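Local coordinates for protein nucleoside kinase (Methanococcus jannaschii, PDB 2C4E) that catalyses the ATP-dependent phosphorylation of nucleosides, with highest activity for inosine, guanosine and cytidine, to give nucleoside monophosphates, at residues A[157-162]-A[181-186]; A[175-180]-A[202-207]. All blocks are in the same frame, centred on the assembly; numbering follows the deposited sequence.

The four segments of the two contacts alternate along the chain: contact 1 joins the strands before and after helix 170-178, and contact 2 joins that helix to helix 201-205, past strand 182-186 and helix 187-197. Contact 1 lies inside the eight-stranded sheet of the ribokinase fold; contact 2, its centre about 10 Å from that of contact 1, sets the C-terminal ends of two helices beside each other on one face of that sheet. They share a layer of side chains, with CE2 of Phe159 3.5 Å from CG2 of Ile176. The sheet carries Asn186 of the ATP site, while the centre of contact 2 is about 20 Å from the centre of the chain, against about 9 Å for contact 1.

Contact 1 (A[157-162]-A[181-186]); sequences VSFDPG and NFLFMN
Val157 and Asn181 begin the pairing of two parallel strands, 156-159 and 182-186, joined by helix 170-178 as a beta-alpha-beta crossover in the central sheet of the ribokinase fold. The axes of 157-159 and 182-186 come within 4.9 Å, 10° from parallel. The backbone N of Asn181 and that of Phe182 both donate to Val157 O, the second more straightly (N-H...O 167°), so one carbonyl holds the start of the strand. Phe182 returns its own carbonyl to Phe159 N, while its ring lies obliquely near CB of Ser158 and meets Tyr257 edge-to-face. On the opposite face Leu183 runs alongside Phe159, its CD1 3.7 Å from CD2 of the ring, and both side chains pack on helix 170-178.

Phe184 N closes the parallel pattern on Phe159 O at 3.0 Å. With CG anti to its carbonyl carbon (chi1 -66°), the Phe184 ring presents its edge to Ser158, whose OG comes 3.2 Å from CE1 near the ring plane; that hydroxyl has its hydrogen-bond partner in His135. Level with Phe184, Asp160 forms a salt bridge through OD2 to Arg250, the probable transition-state stabiliser. Its OD1 accepts from Gly162 N at 2.8 Å, an Asx turn in which the donor approaches from above the carboxylate plane.

The first strand ends at Phe159; past it Pro161 crosses Met185 at about a right angle, CG to CG 3.8 Å. Asn186, an ATP-binding residue, stands at the N-cap of helix 187-197, and its OD1 is hydrogen-bonded to OG1 of Thr214 in the same site.

Contact 2 (A[175-180]-A[202-207]); sequences EIIEHT and DDYLER
The backbones of Glu178 and Arg207 pass with their CA atoms 5.2 Å apart, near the C-terminal ends of helix 170-178 and helix 201-205. Two waters bridge the backbone carbonyls of the two segments: one donates to Glu178 O and Arg207 O, the other to Thr180 O and the same Arg207 O.

Arg207 carries most of the contact. Extended from CG to NE, it lies side by side with Glu178, CD of the arginine 3.8 Å from CG of the glutamate, and the carboxylate and guanidinium planes are nearly coplanar, 7° apart. NE makes a hydrogen-bonded salt bridge to Glu178 OE2 at 3.0 Å, on the anti side and 20° out of the carboxylate plane. NH1 donates to Asp203 O at 2.8 Å, with that oxygen in the guanidinium plane. Deeper in, Ile177 places CD1 at the edge of the Tyr204 ring, 4.0 Å from CE2, and CG2 against CB of Arg207. The tyrosine hydroxyl bonds to Ser194, and both side chains also reach Leu183 of the sheet.

The two bonds limit the rotation of the guanidinium, whose positive charge probably offsets the negative charge of Glu178. Glu206 OE1 lies well out of its plane, a long pairing of charges alone that completes a Glu178-Arg207-Glu206 salt-bridge network.

Contact 1 (A[157-162]-A[181-186])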
loop_
_atom_site.group_PDB
_atom_site.type_symbol
_atom_site.label_atom_id
_atom_site.label_comp_id
_atom_site.label_asym_id
_atom_site.label_seq_id
_atom_site.Cartn_x
_atom_site.Cartn_y
_atom_site.Cartn_z
ATOM N N VAL A 157 -2.992 24.951 -24.867
ATOM C CA VAL A 157 -2.796 23.629 -24.325
ATOM C C VAL A 157 -1.378 23.481 -23.821
ATOM O O VAL A 157 -0.429 23.746 -24.544
ATOM C CB VAL A 157 -3.084 22.563 -25.384
ATOM C CG1 VAL A 157 -2.698 21.194 -24.879
ATOM C CG2 VAL A 157 -4.571 22.642 -25.800
ATOM N N SER A 158 -1.259 23.044 -22.573
ATOM C CA SER A 158 0.014 22.687 -21.962
ATOM C C SER A 158 -0.029 21.183 -21.692
ATOM O O SER A 158 -1.050 20.657 -21.268
ATOM C CB SER A 158 0.220 23.489 -20.672
ATOM O OG SER A 158 1.339 23.017 -19.930
ATOM N N PHE A 159 1.079 20.491 -21.946
ATOM C CA PHE A 159 1.117 19.025 -21.875
ATOM C C PHE A 159 2.477 18.564 -21.402
ATOM O O PHE A 159 3.500 19.058 -21.850
ATOM C CB PHE A 159 0.833 18.430 -23.268
ATOM C CG PHE A 159 0.964 16.950 -23.350
ATOM C CD1 PHE A 159 0.216 16.135 -22.521
ATOM C CD2 PHE A 159 1.826 16.364 -24.273
ATOM C CE1 PHE A 159 0.328 14.742 -22.604
ATOM C CE2 PHE A 159 1.954 14.967 -24.345
ATOM C CZ PHE A 159 1.201 14.172 -23.513
ATOM N N ASP A 160 2.486 17.599 -20.507
ATOM C CA ASP A 160 3.718 16.895 -20.209
ATOM C C ASP A 160 3.363 15.423 -20.126
ATOM O O ASP A 160 2.618 15.054 -19.248
ATOM C CB ASP A 160 4.313 17.360 -18.890
ATOM C CG ASP A 160 5.690 16.742 -18.601
ATOM O OD1 ASP A 160 6.054 15.625 -19.078
ATOM O OD2 ASP A 160 6.505 17.324 -17.887
ATOM N N PRO A 161 3.896 14.595 -21.013
ATOM C CA PRO A 161 3.580 13.163 -20.972
ATOM C C PRO A 161 4.035 12.496 -19.666
ATOM O O PRO A 161 3.447 11.493 -19.279
ATOM C CB PRO A 161 4.359 12.607 -22.155
ATOM C CG PRO A 161 5.463 13.593 -22.375
ATOM C CD PRO A 161 4.869 14.904 -22.080
ATOM N N GLY A 162 5.063 13.038 -19.019
ATOM C CA GLY A 162 5.573 12.504 -17.769
ATOM C C GLY A 162 5.799 10.998 -17.797
ATOM O O GLY A 162 6.279 10.435 -18.783
ATOM N N ASN A 181 0.500 23.635 -27.231
ATOM C CA ASN A 181 1.207 24.920 -27.284
ATOM C C ASN A 181 2.481 24.916 -26.436
ATOM O O ASN A 181 3.528 25.299 -26.935
ATOM C CB ASN A 181 0.296 26.078 -26.873
ATOM C CG ASN A 181 -0.853 26.255 -27.826
ATOM O OD1 ASN A 181 -0.722 26.874 -28.930
ATOM N ND2 ASN A 181 -1.975 25.684 -27.466
ATOM N N PHE A 182 2.398 24.487 -25.177
ATOM C CA PHE A 182 3.562 24.380 -24.298
ATOM C C PHE A 182 3.778 22.918 -24.004
ATOM O O PHE A 182 2.905 22.271 -23.426
ATOM C CB PHE A 182 3.367 25.054 -22.935
ATOM C CG PHE A 182 2.875 26.477 -22.981
ATOM C CD1 PHE A 182 1.515 26.744 -22.879
ATOM C CD2 PHE A 182 3.750 27.535 -23.063
ATOM C CE1 PHE A 182 1.048 28.050 -22.887
ATOM C CE2 PHE A 182 3.285 28.864 -23.058
ATOM C CZ PHE A 182 1.942 29.107 -22.976
ATOM N N LEU A 183 4.931 22.392 -24.408
ATOM C CA LEU A 183 5.299 21.011 -24.178
ATOM C C LEU A 183 6.432 20.968 -23.165
ATOM O O LEU A 183 7.512 21.525 -23.397
ATOM C CB LEU A 183 5.726 20.369 -25.490
ATOM C CG LEU A 183 6.227 18.925 -25.449
ATOM C CD1 LEU A 183 5.079 18.025 -24.963
ATOM C CD2 LEU A 183 6.689 18.547 -26.834
ATOM N N PHE A 184 6.163 20.333 -22.038
ATOM C CA PHE A 184 7.139 20.137 -20.984
ATOM C C PHE A 184 7.594 18.678 -20.971
ATOM O O PHE A 184 6.772 17.770 -21.028
ATOM C CB PHE A 184 6.521 20.432 -19.615
ATOM C CG PHE A 184 6.121 21.869 -19.382
ATOM C CD1 PHE A 184 4.831 22.316 -19.709
ATOM C CD2 PHE A 184 6.980 22.755 -18.758
ATOM C CE1 PHE A 184 4.445 23.631 -19.458
ATOM C CE2 PHE A 184 6.595 24.057 -18.513
ATOM C CZ PHE A 184 5.333 24.495 -18.856
ATOM N N MET A 185 8.895 18.455 -20.862
ATOM C CA MET A 185 9.427 17.123 -20.639
ATOM C C MET A 185 10.702 17.223 -19.834
ATOM O O MET A 185 11.487 18.138 -20.011
ATOM C CB MET A 185 9.722 16.409 -21.964
ATOM C CG MET A 185 8.492 15.854 -22.676
ATOM S SD MET A 185 8.991 14.837 -24.112
ATOM C CE MET A 185 9.186 16.096 -25.304
ATOM N N ASN A 186 10.912 16.268 -18.949
ATOM C CA ASN A 186 12.210 16.099 -18.335
ATOM C C ASN A 186 13.185 15.566 -19.383
ATOM O O ASN A 186 12.762 15.004 -20.386
ATOM C CB ASN A 186 12.115 15.151 -17.148
ATOM C CG ASN A 186 11.412 15.790 -15.979
ATOM O OD1 ASN A 186 11.746 16.907 -15.588
ATOM N ND2 ASN A 186 10.419 15.102 -15.426
#

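Contact 2 (A[175-180]-A[202-207])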
loop_
_atom_site.group_PDB
_atom_site.type_symbol
_atom_site.label_atom_id
_atom_site.label_comp_id
_atom_site.label_asym_id
_atom_site.label_seq_id
_atom_site.Cartn_x
_atom_site.Cartn_y
_atom_site.Cartn_z
ATOM N N GLU A 175 0.367 13.060 -32.492
ATOM C CA GLU A 175 -0.966 13.691 -32.505
ATOM C C GLU A 175 -1.199 14.649 -31.338
ATOM O O GLU A 175 -1.686 15.746 -31.544
ATOM C CB GLU A 175 -2.069 12.632 -32.552
ATOM C CG GLU A 175 -3.459 13.206 -32.766
ATOM C CD GLU A 175 -3.701 13.770 -34.162
ATOM O OE1 GLU A 175 -2.797 13.711 -35.033
ATOM O OE2 GLU A 175 -4.823 14.266 -34.388
ATOM N N ILE A 176 -0.853 14.263 -30.114
ATOM C CA ILE A 176 -1.083 15.167 -28.997
ATOM C C ILE A 176 -0.143 16.379 -29.058
ATOM O O ILE A 176 -0.542 17.491 -28.730
ATOM C CB ILE A 176 -1.015 14.413 -27.645
ATOM C CG1 ILE A 176 -1.628 15.260 -26.534
ATOM C CG2 ILE A 176 0.428 14.003 -27.288
ATOM C CD1 ILE A 176 -2.068 14.453 -25.344
ATOM N N ILE A 177 1.092 16.169 -29.500
ATOM C CA ILE A 177 2.050 17.259 -29.645
ATOM C C ILE A 177 1.582 18.260 -30.704
ATOM O O ILE A 177 1.830 19.451 -30.574
ATOM C CB ILE A 177 3.474 16.721 -29.960
ATOM C CG1 ILE A 177 4.053 16.097 -28.709
ATOM C CG2 ILE A 177 4.384 17.826 -30.505
ATOM C CD1 ILE A 177 5.437 15.443 -28.936
ATOM N N GLU A 178 0.866 17.776 -31.721
ATOM C CA GLU A 178 0.399 18.638 -32.783
ATOM C C GLU A 178 -0.747 19.509 -32.246
ATOM O O GLU A 178 -1.098 20.505 -32.860
ATOM C CB GLU A 178 0.056 17.840 -34.057
ATOM C CG GLU A 178 1.366 17.347 -34.692
ATOM C CD GLU A 178 1.253 16.744 -36.066
ATOM O OE1 GLU A 178 0.243 16.061 -36.340
ATOM O OE2 GLU A 178 2.217 16.933 -36.852
ATOM N N HIS A 179 -1.280 19.130 -31.088
ATOM C CA HIS A 179 -2.328 19.906 -30.394
ATOM C C HIS A 179 -1.841 20.479 -29.073
ATOM O O HIS A 179 -2.623 20.671 -28.136
ATOM C CB HIS A 179 -3.530 19.019 -30.167
ATOM C CG HIS A 179 -4.123 18.499 -31.432
ATOM N ND1 HIS A 179 -5.222 19.070 -32.038
ATOM C CD2 HIS A 179 -3.745 17.472 -32.227
ATOM C CE1 HIS A 179 -5.493 18.407 -33.150
ATOM N NE2 HIS A 179 -4.618 17.427 -33.282
ATOM N N THR A 180 -0.538 20.762 -29.005
ATOM C CA THR A 180 0.073 21.312 -27.801
ATOM C C THR A 180 0.722 22.657 -28.102
ATOM O O THR A 180 1.387 22.797 -29.112
ATOM C CB THR A 180 1.151 20.358 -27.260
ATOM O OG1 THR A 180 0.544 19.150 -26.798
ATOM C CG2 THR A 180 1.772 20.928 -26.000
ATOM N N ASP A 202 13.955 21.463 -33.769
ATOM C CA ASP A 202 13.240 22.242 -34.778
ATOM C C ASP A 202 11.956 21.542 -35.224
ATOM O O ASP A 202 10.976 22.212 -35.579
ATOM C CB ASP A 202 14.141 22.542 -35.984
ATOM C CG ASP A 202 15.134 23.663 -35.712
ATOM O OD1 ASP A 202 15.891 24.016 -36.633
ATOM O OD2 ASP A 202 15.240 24.254 -34.619
ATOM N N ASP A 203 11.960 20.207 -35.213
ATOM C CA ASP A 203 10.733 19.447 -35.483
ATOM C C ASP A 203 9.642 19.676 -34.444
ATOM O O ASP A 203 8.478 19.770 -34.801
ATOM C CB ASP A 203 11.013 17.956 -35.606
ATOM C CG ASP A 203 12.001 17.649 -36.705
ATOM O OD1 ASP A 203 11.644 17.804 -37.895
ATOM O OD2 ASP A 203 13.167 17.266 -36.481
ATOM N N TYR A 204 10.000 19.720 -33.161
ATOM C CA TYR A 204 9.026 20.100 -32.142
ATOM C C TYR A 204 8.496 21.483 -32.406
ATOM O O TYR A 204 7.294 21.731 -32.257
ATOM C CB TYR A 204 9.631 20.092 -30.750
ATOM C CG TYR A 204 9.937 18.724 -30.237
ATOM C CD1 TYR A 204 11.223 18.203 -30.332
ATOM C CD2 TYR A 204 8.959 17.951 -29.632
ATOM C CE1 TYR A 204 11.521 16.943 -29.852
ATOM C CE2 TYR A 204 9.243 16.696 -29.141
ATOM C CZ TYR A 204 10.532 16.190 -29.255
ATOM O OH TYR A 204 10.834 14.941 -28.756
ATOM N N LEU A 205 9.382 22.395 -32.774
ATOM C CA LEU A 205 8.991 23.801 -32.883
ATOM C C LEU A 205 8.146 24.098 -34.122
ATOM O O LEU A 205 7.572 25.175 -34.223
ATOM C CB LEU A 205 10.221 24.706 -32.849
ATOM C CG LEU A 205 10.973 24.703 -31.514
ATOM C CD1 LEU A 205 12.297 25.435 -31.669
ATOM C CD2 LEU A 205 10.143 25.326 -30.430
ATOM N N GLU A 206 8.080 23.161 -35.068
ATOM C CA GLU A 206 7.112 23.270 -36.161
ATOM C C GLU A 206 5.695 22.990 -35.647
ATOM O O GLU A 206 4.723 23.337 -36.294
ATOM C CB GLU A 206 7.452 22.317 -37.309
ATOM C CG GLU A 206 8.643 22.779 -38.134
ATOM C CD GLU A 206 9.050 21.786 -39.212
ATOM O OE1 GLU A 206 8.221 20.928 -39.589
ATOM O OE2 GLU A 206 10.199 21.856 -39.693
ATOM N N ARG A 207 5.589 22.367 -34.479
ATOM C CA ARG A 207 4.306 21.941 -33.944
ATOM C C ARG A 207 3.867 22.687 -32.691
ATOM O O ARG A 207 2.683 22.881 -32.505
ATOM C CB ARG A 207 4.355 20.460 -33.665
ATOM C CG ARG A 207 4.477 19.672 -34.958
ATOM C CD ARG A 207 5.044 18.306 -34.809
ATOM N NE ARG A 207 5.028 17.578 -36.079
ATOM C CZ ARG A 207 6.002 17.601 -36.998
ATOM N NH1 ARG A 207 7.113 18.322 -36.826
ATOM N NH2 ARG A 207 5.869 16.878 -38.106
HETATM O O HOH W 1 0.815 21.890 -34.234
HETATM O O HOH W 2 1.088 24.867 -31.157
#